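Local atomic coordinates of fervidolysin (Fervidobacterium pennivorans, PDB entry 1R6V), a protein that is a keratin-degrading, subtilisin-like serine protease that lets its bacterium grow on native feathers. Residues A83-G88 and L580-Y585; A527-E532 and E630-Y635; S556-K561 and G603-G608; I609-P614 and G636-G641; T642-I647 and P661-W666. The protein carries 1 engineered substitution. One frame throughout, in Å; residues are numbered along the deposited sequence.

Contact 1. Residues A83-G88 and L580-Y585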
# COMPACT_ATOMS: atom_id res chain seq x y z
N ALA A 83 -23.50 -6.08 6.94
CA ALA A 83 -24.34 -6.58 8.03
C ALA A 83 -24.34 -8.10 8.13
O ALA A 83 -25.21 -8.68 8.79
CB ALA A 83 -25.78 -6.05 7.86
N LEU A 84 -23.38 -8.77 7.49
CA LEU A 84 -23.32 -10.23 7.52
C LEU A 84 -22.74 -10.84 8.78
O LEU A 84 -22.94 -12.03 9.04
CB LEU A 84 -22.53 -10.77 6.32
CG LEU A 84 -23.12 -10.50 4.94
CD1 LEU A 84 -22.21 -11.09 3.87
CD2 LEU A 84 -24.52 -11.11 4.85
N ALA A 85 -22.02 -10.05 9.56
CA ALA A 85 -21.45 -10.55 10.80
C ALA A 85 -20.41 -11.66 10.58
O ALA A 85 -20.43 -12.68 11.27
CB ALA A 85 -22.56 -11.06 11.71
N LEU A 86 -19.52 -11.46 9.62
CA LEU A 86 -18.48 -12.44 9.32
C LEU A 86 -17.42 -12.38 10.42
O LEU A 86 -17.20 -11.33 11.01
CB LEU A 86 -17.85 -12.11 7.97
CG LEU A 86 -18.86 -11.87 6.84
CD1 LEU A 86 -18.14 -11.44 5.57
CD2 LEU A 86 -19.67 -13.13 6.61
N LYS A 87 -16.77 -13.50 10.72
CA LYS A 87 -15.75 -13.46 11.76
C LYS A 87 -14.33 -13.76 11.29
O LYS A 87 -13.35 -13.23 11.84
CB LYS A 87 -16.12 -14.43 12.90
CG LYS A 87 -15.85 -15.89 12.61
CD LYS A 87 -16.76 -16.44 11.52
CE LYS A 87 -16.44 -17.91 11.22
NZ LYS A 87 -16.55 -18.80 12.42
N GLY A 88 -14.20 -14.59 10.27
CA GLY A 88 -12.87 -14.93 9.78
C GLY A 88 -12.43 -14.18 8.54
O GLY A 88 -11.73 -14.74 7.71
N LEU A 580 -26.17 -5.29 15.24
CA LEU A 580 -26.73 -6.29 14.33
C LEU A 580 -27.86 -7.04 15.03
O LEU A 580 -28.41 -8.00 14.48
CB LEU A 580 -25.66 -7.29 13.90
CG LEU A 580 -24.65 -6.86 12.84
CD1 LEU A 580 -23.77 -5.74 13.35
CD2 LEU A 580 -23.80 -8.07 12.47
N LEU A 581 -28.18 -6.61 16.25
CA LEU A 581 -29.24 -7.22 17.04
C LEU A 581 -29.02 -8.70 17.32
O LEU A 581 -29.98 -9.47 17.39
CB LEU A 581 -30.60 -7.02 16.36
CG LEU A 581 -30.95 -5.56 16.06
CD1 LEU A 581 -32.32 -5.47 15.40
CD2 LEU A 581 -30.92 -4.76 17.35
N ARG A 582 -27.76 -9.10 17.48
CA ARG A 582 -27.41 -10.49 17.76
C ARG A 582 -27.70 -10.79 19.23
O ARG A 582 -27.91 -11.95 19.62
CB ARG A 582 -25.93 -10.75 17.45
CG ARG A 582 -25.57 -10.72 15.96
CD ARG A 582 -24.07 -10.79 15.73
NE ARG A 582 -23.39 -9.57 16.15
CZ ARG A 582 -22.10 -9.32 15.98
NH1 ARG A 582 -21.32 -10.22 15.39
NH2 ARG A 582 -21.59 -8.16 16.37
N GLY A 583 -27.72 -9.75 20.05
CA GLY A 583 -27.98 -9.91 21.47
C GLY A 583 -27.86 -8.57 22.15
O GLY A 583 -27.69 -7.55 21.47
N VAL A 584 -27.95 -8.56 23.47
CA VAL A 584 -27.84 -7.32 24.24
C VAL A 584 -26.70 -7.40 25.23
O VAL A 584 -26.30 -8.48 25.66
CB VAL A 584 -29.16 -7.02 25.01
CG1 VAL A 584 -30.32 -6.89 24.02
CG2 VAL A 584 -29.44 -8.12 26.02
N TYR A 585 -26.16 -6.24 25.59
CA TYR A 585 -25.06 -6.17 26.55
C TYR A 585 -25.56 -5.80 27.94
O TYR A 585 -24.79 -5.78 28.91
CB TYR A 585 -24.01 -5.14 26.09
CG TYR A 585 -23.29 -5.54 24.82
CD1 TYR A 585 -23.55 -4.89 23.61
CD2 TYR A 585 -22.36 -6.58 24.83
CE1 TYR A 585 -22.90 -5.27 22.44
CE2 TYR A 585 -21.70 -6.97 23.66
CZ TYR A 585 -21.97 -6.32 22.47
OH TYR A 585 -21.31 -6.69 21.32

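Contact 2. Residues A527-E532 and E630-Y635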
# COMPACT_ATOMS: atom_id res chain seq x y z
N ALA A 527 -15.33 3.59 12.47
CA ALA A 527 -15.95 4.59 13.33
C ALA A 527 -16.78 5.51 12.45
O ALA A 527 -16.39 5.83 11.33
CB ALA A 527 -14.87 5.40 14.06
N LEU A 528 -17.92 5.94 12.97
CA LEU A 528 -18.81 6.81 12.21
C LEU A 528 -18.67 8.28 12.56
O LEU A 528 -19.21 9.13 11.84
CB LEU A 528 -20.26 6.37 12.45
CG LEU A 528 -20.56 4.91 12.10
CD1 LEU A 528 -22.01 4.54 12.48
CD2 LEU A 528 -20.35 4.70 10.61
N ARG A 529 -17.96 8.58 13.64
CA ARG A 529 -17.82 9.97 14.09
C ARG A 529 -16.41 10.38 14.50
O ARG A 529 -15.68 9.60 15.11
CB ARG A 529 -18.73 10.20 15.29
CG ARG A 529 -20.15 9.73 15.07
CD ARG A 529 -20.98 9.88 16.33
NE ARG A 529 -22.26 9.20 16.18
CZ ARG A 529 -22.41 7.88 16.19
NH1 ARG A 529 -21.36 7.09 16.36
NH2 ARG A 529 -23.62 7.35 16.00
N MET A 530 -16.05 11.62 14.19
CA MET A 530 -14.73 12.14 14.55
C MET A 530 -14.56 12.07 16.07
O MET A 530 -13.46 11.85 16.57
CB MET A 530 -14.57 13.58 14.05
CG MET A 530 -13.17 14.15 14.24
SD MET A 530 -13.02 15.84 13.58
CE MET A 530 -12.46 15.49 11.94
N ALA A 531 -15.66 12.23 16.79
CA ALA A 531 -15.62 12.20 18.25
C ALA A 531 -15.15 10.86 18.81
O ALA A 531 -14.75 10.78 19.97
CB ALA A 531 -17.00 12.55 18.83
N GLU A 532 -15.20 9.81 18.00
CA GLU A 532 -14.78 8.48 18.44
C GLU A 532 -13.27 8.25 18.26
O GLU A 532 -12.70 7.33 18.85
CB GLU A 532 -15.57 7.41 17.68
CG GLU A 532 -17.06 7.51 17.95
CD GLU A 532 -17.90 6.70 17.00
OE1 GLU A 532 -17.60 6.73 15.78
OE2 GLU A 532 -18.86 6.06 17.47
N GLU A 630 -17.74 15.13 24.16
CA GLU A 630 -18.57 15.86 23.23
C GLU A 630 -20.04 15.51 23.37
O GLU A 630 -20.40 14.33 23.39
CB GLU A 630 -18.10 15.57 21.81
CG GLU A 630 -18.79 16.40 20.76
CD GLU A 630 -18.23 16.14 19.39
OE1 GLU A 630 -16.99 16.25 19.22
OE2 GLU A 630 -19.03 15.84 18.47
N ASP A 631 -20.90 16.52 23.48
CA ASP A 631 -22.32 16.26 23.60
C ASP A 631 -22.93 16.08 22.22
O ASP A 631 -22.71 16.89 21.32
CB ASP A 631 -23.07 17.39 24.31
CG ASP A 631 -22.77 17.45 25.79
OD1 ASP A 631 -22.36 16.42 26.38
OD2 ASP A 631 -22.98 18.53 26.38
N ILE A 632 -23.71 15.01 22.07
CA ILE A 632 -24.36 14.68 20.82
C ILE A 632 -25.84 14.36 21.07
O ILE A 632 -26.15 13.44 21.82
CB ILE A 632 -23.74 13.44 20.17
CG1 ILE A 632 -22.23 13.66 20.00
CG2 ILE A 632 -24.40 13.17 18.83
CD1 ILE A 632 -21.49 12.45 19.43
N PRO A 633 -26.75 15.12 20.46
CA PRO A 633 -28.18 14.87 20.64
C PRO A 633 -28.58 13.56 19.93
O PRO A 633 -28.09 13.26 18.84
CB PRO A 633 -28.83 16.09 20.00
CG PRO A 633 -27.88 16.43 18.88
CD PRO A 633 -26.52 16.26 19.55
N VAL A 634 -29.46 12.78 20.56
CA VAL A 634 -29.93 11.53 19.97
C VAL A 634 -31.44 11.45 20.17
O VAL A 634 -31.98 12.06 21.08
CB VAL A 634 -29.29 10.27 20.62
CG1 VAL A 634 -27.78 10.29 20.40
CG2 VAL A 634 -29.61 10.22 22.11
N TYR A 635 -32.11 10.71 19.30
CA TYR A 635 -33.55 10.56 19.42
C TYR A 635 -33.99 9.34 18.65
O TYR A 635 -33.21 8.74 17.89
CB TYR A 635 -34.27 11.82 18.90
CG TYR A 635 -34.21 12.02 17.41
CD1 TYR A 635 -35.27 11.65 16.58
CD2 TYR A 635 -33.07 12.55 16.81
CE1 TYR A 635 -35.19 11.80 15.21
CE2 TYR A 635 -32.98 12.70 15.44
CZ TYR A 635 -34.04 12.32 14.65
OH TYR A 635 -33.92 12.47 13.29

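Contact 3. Residues S556-K561 and G603-G608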
# COMPACT_ATOMS: atom_id res chain seq x y z
N SER A 556 -11.82 5.31 26.20
CA SER A 556 -12.83 6.31 25.87
C SER A 556 -13.83 6.47 27.01
O SER A 556 -13.84 5.69 27.96
CB SER A 556 -13.60 5.88 24.61
OG SER A 556 -14.13 4.57 24.78
N THR A 557 -14.67 7.49 26.89
CA THR A 557 -15.71 7.75 27.87
C THR A 557 -17.01 7.88 27.10
O THR A 557 -17.04 8.42 25.99
CB THR A 557 -15.46 9.04 28.68
OG1 THR A 557 -15.30 10.15 27.79
CG2 THR A 557 -14.21 8.89 29.53
N LEU A 558 -18.09 7.37 27.68
CA LEU A 558 -19.39 7.44 27.04
C LEU A 558 -20.48 7.49 28.09
O LEU A 558 -20.56 6.62 28.94
CB LEU A 558 -19.63 6.21 26.16
CG LEU A 558 -21.01 6.10 25.50
CD1 LEU A 558 -21.20 7.27 24.54
CD2 LEU A 558 -21.12 4.78 24.74
N GLN A 559 -21.30 8.53 28.02
CA GLN A 559 -22.41 8.67 28.95
C GLN A 559 -23.67 8.94 28.13
O GLN A 559 -23.59 9.54 27.06
CB GLN A 559 -22.17 9.83 29.92
CG GLN A 559 -20.99 9.63 30.87
CD GLN A 559 -20.80 10.80 31.83
OE1 GLN A 559 -20.75 11.96 31.41
NE2 GLN A 559 -20.67 10.50 33.12
N VAL A 560 -24.81 8.48 28.62
CA VAL A 560 -26.07 8.74 27.93
C VAL A 560 -27.13 9.15 28.95
O VAL A 560 -27.24 8.55 30.01
CB VAL A 560 -26.57 7.51 27.12
CG1 VAL A 560 -26.81 6.33 28.03
CG2 VAL A 560 -27.86 7.88 26.40
N LYS A 561 -27.89 10.18 28.61
CA LYS A 561 -28.96 10.68 29.49
C LYS A 561 -30.19 10.99 28.63
O LYS A 561 -30.08 11.65 27.60
CB LYS A 561 -28.49 11.96 30.20
CG LYS A 561 -29.56 12.68 31.02
CD LYS A 561 -28.97 13.91 31.71
CE LYS A 561 -30.04 14.73 32.44
NZ LYS A 561 -29.43 15.88 33.17
N GLY A 603 -15.98 -1.68 22.37
CA GLY A 603 -16.47 -2.30 21.16
C GLY A 603 -17.42 -1.38 20.42
O GLY A 603 -17.21 -0.17 20.38
N GLN A 604 -18.48 -1.94 19.84
CA GLN A 604 -19.44 -1.12 19.11
C GLN A 604 -20.84 -1.48 19.56
O GLN A 604 -21.24 -2.65 19.53
CB GLN A 604 -19.22 -1.32 17.61
CG GLN A 604 -17.82 -0.82 17.23
CD GLN A 604 -17.40 -1.17 15.82
OE1 GLN A 604 -17.63 -2.29 15.36
NE2 GLN A 604 -16.77 -0.23 15.13
N ILE A 605 -21.59 -0.47 20.00
CA ILE A 605 -22.93 -0.69 20.52
C ILE A 605 -23.97 0.24 19.95
O ILE A 605 -23.64 1.22 19.28
CB ILE A 605 -22.95 -0.52 22.07
CG1 ILE A 605 -22.50 0.89 22.45
CG2 ILE A 605 -22.06 -1.57 22.73
CD1 ILE A 605 -22.51 1.19 23.95
N SER A 606 -25.23 -0.09 20.22
CA SER A 606 -26.37 0.73 19.82
C SER A 606 -27.24 0.86 21.07
O SER A 606 -27.16 0.02 21.98
CB SER A 606 -27.17 0.09 18.67
OG SER A 606 -26.38 0.00 17.49
N PHE A 607 -28.07 1.90 21.11
CA PHE A 607 -28.93 2.16 22.26
C PHE A 607 -30.40 1.97 21.92
O PHE A 607 -30.84 2.35 20.85
CB PHE A 607 -28.76 3.62 22.74
CG PHE A 607 -27.33 4.01 23.00
CD1 PHE A 607 -26.53 3.24 23.83
CD2 PHE A 607 -26.80 5.17 22.44
CE1 PHE A 607 -25.22 3.62 24.12
CE2 PHE A 607 -25.49 5.56 22.72
CZ PHE A 607 -24.70 4.78 23.56
N GLY A 608 -31.14 1.37 22.83
CA GLY A 608 -32.55 1.19 22.55
C GLY A 608 -33.40 1.32 23.79
O GLY A 608 -32.90 1.49 24.90

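Contact 4. Residues I609-P614 and G636-G641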
# COMPACT_ATOMS: atom_id res chain seq x y z
N ILE A 609 -34.70 1.23 23.59
CA ILE A 609 -35.65 1.30 24.67
C ILE A 609 -36.69 0.22 24.40
O ILE A 609 -37.09 -0.00 23.26
CB ILE A 609 -36.32 2.69 24.74
CG1 ILE A 609 -35.27 3.72 25.16
CG2 ILE A 609 -37.47 2.67 25.74
CD1 ILE A 609 -35.78 5.08 25.39
N GLN A 610 -37.07 -0.49 25.45
CA GLN A 610 -38.09 -1.53 25.34
C GLN A 610 -39.11 -1.31 26.45
O GLN A 610 -38.80 -0.76 27.51
CB GLN A 610 -37.48 -2.93 25.46
CG GLN A 610 -36.78 -3.21 26.78
CD GLN A 610 -36.39 -4.68 26.93
OE1 GLN A 610 -37.03 -5.44 27.68
NE2 GLN A 610 -35.35 -5.09 26.21
N THR A 611 -40.34 -1.74 26.19
CA THR A 611 -41.43 -1.63 27.16
C THR A 611 -42.18 -2.96 27.14
O THR A 611 -42.24 -3.61 26.10
CB THR A 611 -42.39 -0.49 26.78
OG1 THR A 611 -43.51 -0.48 27.67
CG2 THR A 611 -42.88 -0.67 25.36
N LEU A 612 -42.74 -3.35 28.28
CA LEU A 612 -43.46 -4.62 28.39
C LEU A 612 -44.72 -4.64 27.53
O LEU A 612 -45.04 -5.65 26.90
CB LEU A 612 -43.83 -4.90 29.86
CG LEU A 612 -44.27 -6.32 30.22
CD1 LEU A 612 -43.11 -7.29 30.00
CD2 LEU A 612 -44.72 -6.38 31.68
N LEU A 613 -45.43 -3.52 27.49
CA LEU A 613 -46.65 -3.40 26.70
C LEU A 613 -46.46 -2.43 25.54
O LEU A 613 -45.73 -1.45 25.66
CB LEU A 613 -47.81 -2.94 27.59
CG LEU A 613 -48.15 -3.85 28.77
CD1 LEU A 613 -49.21 -3.19 29.63
CD2 LEU A 613 -48.63 -5.20 28.26
N PRO A 614 -47.11 -2.69 24.40
CA PRO A 614 -47.01 -1.84 23.22
C PRO A 614 -47.46 -0.41 23.46
O PRO A 614 -48.40 -0.16 24.22
CB PRO A 614 -47.90 -2.56 22.20
CG PRO A 614 -48.92 -3.22 23.06
CD PRO A 614 -48.09 -3.77 24.19
N GLY A 636 -35.24 8.97 18.85
CA GLY A 636 -35.80 7.82 18.16
C GLY A 636 -37.29 7.92 18.37
O GLY A 636 -37.75 8.74 19.16
N VAL A 637 -38.05 7.08 17.68
CA VAL A 637 -39.49 7.11 17.83
C VAL A 637 -39.98 5.72 18.15
O VAL A 637 -39.64 4.76 17.45
CB VAL A 637 -40.17 7.59 16.52
CG1 VAL A 637 -41.68 7.59 16.70
CG2 VAL A 637 -39.67 9.00 16.15
N LEU A 638 -40.74 5.59 19.24
CA LEU A 638 -41.32 4.31 19.62
C LEU A 638 -42.68 4.38 18.96
O LEU A 638 -43.57 5.10 19.42
CB LEU A 638 -41.46 4.21 21.14
CG LEU A 638 -42.13 2.96 21.71
CD1 LEU A 638 -41.26 1.73 21.44
CD2 LEU A 638 -42.33 3.14 23.20
N LYS A 639 -42.85 3.66 17.85
CA LYS A 639 -44.10 3.68 17.10
C LYS A 639 -45.25 3.00 17.84
O LYS A 639 -45.04 2.03 18.58
CB LYS A 639 -43.91 3.03 15.72
CG LYS A 639 -43.03 3.84 14.77
CD LYS A 639 -42.97 3.20 13.38
CE LYS A 639 -42.06 3.98 12.41
NZ LYS A 639 -42.08 3.41 11.03
N ALA A 640 -46.46 3.51 17.67
CA ALA A 640 -47.59 2.90 18.35
C ALA A 640 -47.67 1.43 17.95
O ALA A 640 -47.37 1.08 16.81
CB ALA A 640 -48.89 3.62 17.99
N GLY A 641 -48.06 0.58 18.89
CA GLY A 641 -48.18 -0.83 18.61
C GLY A 641 -46.89 -1.62 18.76
O GLY A 641 -46.91 -2.84 18.66

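Contact 5. Residues T642-I647 and P661-W666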
# COMPACT_ATOMS: atom_id res chain seq x y z
N THR A 642 -45.78 -0.93 19.01
CA THR A 642 -44.49 -1.60 19.17
C THR A 642 -44.00 -1.55 20.61
O THR A 642 -44.48 -0.74 21.40
CB THR A 642 -43.41 -0.99 18.25
OG1 THR A 642 -43.06 0.32 18.72
CG2 THR A 642 -43.92 -0.88 16.82
N THR A 643 -43.04 -2.42 20.95
CA THR A 643 -42.51 -2.49 22.30
C THR A 643 -41.03 -2.12 22.39
O THR A 643 -40.43 -2.25 23.45
CB THR A 643 -42.67 -3.89 22.88
OG1 THR A 643 -42.15 -4.85 21.95
CG2 THR A 643 -44.14 -4.20 23.14
N TRP A 644 -40.44 -1.69 21.28
CA TRP A 644 -39.03 -1.31 21.32
C TRP A 644 -38.61 -0.43 20.16
O TRP A 644 -39.23 -0.45 19.09
CB TRP A 644 -38.13 -2.56 21.33
CG TRP A 644 -38.19 -3.37 20.07
CD1 TRP A 644 -39.17 -4.25 19.70
CD2 TRP A 644 -37.25 -3.34 18.98
NE1 TRP A 644 -38.90 -4.77 18.46
CE2 TRP A 644 -37.74 -4.23 17.99
CE3 TRP A 644 -36.06 -2.65 18.75
CZ2 TRP A 644 -37.06 -4.44 16.77
CZ3 TRP A 644 -35.38 -2.86 17.54
CH2 TRP A 644 -35.89 -3.76 16.57
N THR A 645 -37.57 0.36 20.37
CA THR A 645 -37.05 1.18 19.29
C THR A 645 -35.59 1.48 19.56
O THR A 645 -35.09 1.20 20.65
CB THR A 645 -37.85 2.50 19.13
OG1 THR A 645 -37.44 3.13 17.91
CG2 THR A 645 -37.59 3.46 20.29
N ILE A 646 -34.91 2.02 18.56
CA ILE A 646 -33.49 2.36 18.66
C ILE A 646 -33.37 3.88 18.72
O ILE A 646 -34.13 4.59 18.08
CB ILE A 646 -32.68 1.83 17.43
CG1 ILE A 646 -32.77 0.31 17.36
CG2 ILE A 646 -31.22 2.24 17.55
CD1 ILE A 646 -34.05 -0.18 16.76
N ILE A 647 -32.39 4.37 19.47
CA ILE A 647 -32.18 5.81 19.63
C ILE A 647 -30.77 6.19 19.23
O ILE A 647 -29.82 5.63 19.76
CB ILE A 647 -32.33 6.23 21.11
CG1 ILE A 647 -33.67 5.75 21.68
CG2 ILE A 647 -32.19 7.74 21.23
CD1 ILE A 647 -34.86 6.42 21.08
N PRO A 661 -30.27 -6.39 9.67
CA PRO A 661 -30.08 -5.08 10.28
C PRO A 661 -28.65 -4.74 10.71
O PRO A 661 -27.85 -5.61 11.05
CB PRO A 661 -31.00 -5.14 11.49
CG PRO A 661 -30.83 -6.57 11.93
CD PRO A 661 -30.96 -7.31 10.59
N ILE A 662 -28.35 -3.45 10.65
CA ILE A 662 -27.08 -2.92 11.10
C ILE A 662 -27.40 -1.48 11.48
O ILE A 662 -27.41 -0.59 10.64
CB ILE A 662 -25.96 -3.00 10.01
CG1 ILE A 662 -24.74 -2.22 10.50
CG2 ILE A 662 -26.42 -2.45 8.69
CD1 ILE A 662 -24.29 -2.63 11.83
N TYR A 663 -27.70 -1.27 12.76
CA TYR A 663 -28.03 0.07 13.23
C TYR A 663 -26.78 0.88 13.49
O TYR A 663 -25.72 0.32 13.77
CB TYR A 663 -28.85 0.00 14.52
CG TYR A 663 -30.30 -0.35 14.29
CD1 TYR A 663 -30.72 -1.68 14.31
CD2 TYR A 663 -31.24 0.64 14.01
CE1 TYR A 663 -32.05 -2.01 14.04
CE2 TYR A 663 -32.57 0.32 13.74
CZ TYR A 663 -32.96 -1.01 13.76
OH TYR A 663 -34.26 -1.35 13.48
N VAL A 664 -26.92 2.19 13.37
CA VAL A 664 -25.83 3.13 13.64
C VAL A 664 -25.24 2.70 14.97
O VAL A 664 -25.96 2.34 15.92
CB VAL A 664 -26.38 4.58 13.72
CG1 VAL A 664 -25.41 5.49 14.43
CG2 VAL A 664 -26.62 5.11 12.29
N TRP A 665 -23.91 2.71 15.05
CA TRP A 665 -23.25 2.30 16.27
C TRP A 665 -22.31 3.35 16.84
O TRP A 665 -21.98 4.32 16.17
CB TRP A 665 -22.48 1.00 16.03
CG TRP A 665 -21.35 1.13 15.04
CD1 TRP A 665 -20.05 1.46 15.31
CD2 TRP A 665 -21.43 0.94 13.63
NE1 TRP A 665 -19.32 1.49 14.15
CE2 TRP A 665 -20.14 1.17 13.10
CE3 TRP A 665 -22.47 0.59 12.75
CZ2 TRP A 665 -19.85 1.06 11.73
CZ3 TRP A 665 -22.19 0.48 11.38
CH2 TRP A 665 -20.89 0.72 10.89
N TRP A 666 -21.92 3.12 18.09
CA TRP A 666 -21.00 4.00 18.82
C TRP A 666 -19.76 3.15 19.07
O TRP A 666 -19.85 2.04 19.61
CB TRP A 666 -21.64 4.42 20.15
CG TRP A 666 -22.99 5.03 19.94
CD1 TRP A 666 -24.18 4.36 19.81
CD2 TRP A 666 -23.29 6.42 19.73
NE1 TRP A 666 -25.19 5.25 19.52
CE2 TRP A 666 -24.67 6.51 19.47
CE3 TRP A 666 -22.51 7.58 19.74
CZ2 TRP A 666 -25.30 7.74 19.21
CZ3 TRP A 666 -23.13 8.80 19.48
CH2 TRP A 666 -24.52 8.86 19.22
O HOH W 1 -27.85 3.87 19.25

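Contact 1. Residues A83-G88 and L580-Y585
A85 meets L580 and R582 with its single methyl group, so the approach of two loops rests on very few atoms. A85 CB lies 3.3 Å from L580 CD2, tighter than an ordinary carbon-carbon contact, and 4.0 Å from R582 NH1, which it approaches obliquely. The same L580 methyl also touches the main chain, with CD2 4.0 Å from A83 O. L580 therefore reaches across with one branch only. That branch has a second neighbour on its own side, since CD2 stands 4.0 Å above the guanidinium plane of R582, displaced toward its rim, and the leucine and arginine form one surface facing the alanine.

The second shell probably steadies this surface. R582 bends at chi3 (-70°), which turns the guanidinium back so that NH2 forms a salt bridge with D578, and D578 also accepts a weak hydrogen bond from L580 N. Beyond L580 lies I662. On the other side, A85 sits at a left-handed backbone conformation (phi 64°), between L84 and L86, whose side chains turn the other way to pack on A50 and on E43 and I47 of helix 41-51. These contacts anchor the loop on the prodomain side, and the arrangement is an interdomain contact in a subtilase zymogen, where the propeptide rests against the second beta-sandwich domain.

Contact 2. Residues A527-E532 and E630-Y635
E630 and I632 reach from edge strand 630-638 of the second beta-sandwich domain to A531 and R529, in the last loop of the Ig-like sandwich before strand 535-543. The contact is therefore a joint between two consecutive sandwich domains. At E630 the side chain runs out extended, with CG anti to the backbone N (chi1 -173°), and sets its carboxylate against a methyl: OE1 is 3.7 Å from A531 CB and OE2 3.9 Å. This is van der Waals contact, made by the carboxylate of a solvent-exposed glutamate.

Two residues on, I632 points to the same side and crosses R529 obliquely. Its CD1 approaches R529 CD at 4.1 Å, so the isoleucine meets the aliphatic part of the arginine and not its charge. The guanidinium is engaged by D649 in a salt bridge, by W665 O, and by a cation-pi contact with W666, a ring that I632 and V634 touch as well. Within its own loop R529 is gripped twice by E532, consistent with a rigid presentation of its CD. NH1 forms a salt bridge with E532 OE2 at 2.9 Å, while R529 N donates to E532 OE1 at 2.9 Å and 144°, meeting that oxygen from above the carboxylate plane, 43° out of it.

Contact 3. Residues S556-K561 and G603-G608
L558 and F607 bury more surface here than any other residues, and a single methyl group does most of the work. L558 CD2 comes to 3.8 Å from F607 CZ, meeting the phenylalanine at its ring edge and in the ring plane, so the aromatic faces are left to other neighbours. One of these is W666, whose ring stacks with that of F607. The same CD2 lies 3.9 Å from I605 CD1, and here leucine and isoleucine extend toward each other tip to tip. L558 gets there because its CG is anti to the backbone N (chi1 176°), directing the branched end away from its own strand.

Strands 558-562 and 604-610 belong to different antiparallel sheets, and the contact is the face-to-face packing that defines a beta-sandwich. The nearest CA atoms, those of L558 and I605, are 11.0 Å apart, a separation bridged entirely by side chains. I605 and F607, two residues apart on one strand, both turn inward and meet the same leucine methyl. V560 likewise turns inward and adds to the buried surface without close atomic contact. V625 from strand 619-627 touches L558, V560 and F607, and I668 packs against both L558 and I605, continuing the apolar layer around the shared methyl.

Contact 4. Residues I609-P614 and G636-G641
One end of the second beta-sandwich closes where P614 meets G641 and T611 meets L638, just after strands 604-610 and 630-638 have run out into loops. The closest backbone approach is at the outer end, where the CA atoms of P614 and G641 are 4.9 Å apart. There the proline ring lies against a peptide group: P614 CB is 3.7 Å from G641 O and equally 3.7 Å from G641 C. The contact is van der Waals in kind, and both residues are exposed to solvent. G641 takes backbone angles (phi 86°) at which a CB would collide with A640 O, a conformation suited to glycine.

Deeper in, T611 CG2 faces L638 CD2 at 4.4 Å, a light touch between methyl groups at the mouth of the sandwich interior. The two strands lie in opposing sheets, so this pair marks where the apolar layer between them gives way to connecting loops. T611 divides its functions: with OG1 anti to the backbone N (chi1 175°), the hydroxyl bonds to the carbonyl of K570 while the methyl is turned to the leucine. L638 likewise has CG anti to its backbone N (chi1 177°), a torsion that carries the leucine's branched end out toward T611. The loop after L638 is pinned by polar bonds, A640 N to the D618 carboxylate and K639 O to the T642 hydroxyl.

Contact 5. Residues T642-I647 and P661-W666
I646 and Y663 cross at about a right angle, the isoleucine lying over one face of the tyrosine ring. Both belong to the second beta-sandwich domain, where I646 sits on strand 644-647 and Y663 on the loop that leads into strand 666-669. The core of the contact is a CH-pi interaction: I646 CG1 stands 3.7 Å from the centroid of the Y663 ring and only 13° off its normal, nearly over the centre. From there the chain continues across the same face toward the phenol end, so that I646 CD1 comes within 3.3 Å of Y663 CZ, a close approach. With CG1 anti to the carbonyl carbon (chi1 -61°), the longer branch of I646 is the one laid on the ring, while CG2 reaches no further than the ring margin, 3.9 Å from Y663 CD2.

W644 adds a looser contact, its CH2 lying 4.2 Å from Y663 OH in an oblique approach. A leucine in place of Y663 would probably leave I646 without the flat face it lies on, and W644 without its hydroxyl neighbour, opening a gap beside the strand. Further along, W666 is linked to the carbonyl of I647 by one water. The water donates to I647 O at 2.7 Å and accepts from W666 NE1 at 3.0 Å, in the plane of the indole.

All five contacts involve the second beta-sandwich domain, on one side of the chain's centre and away from the active site and the calcium site. Contact 3 joins its two sheets. Contact 4, about 20 Å away between centres, closes one end by continuing strand 604-610 of contact 3 and strand 630-638 of contact 2. The centre of contact 5 lies about 12 Å from those of contacts 3 and 4, and all three share the five-stranded sheet. Contacts 1 and 2 tie this domain to propeptide and Ig-like sandwich respectively, and both touch contact 5. In sequence, contact 3 nests inside contact 2, while contact 1 spans 492 residues, so chain-distant domains converge on one compact sandwich.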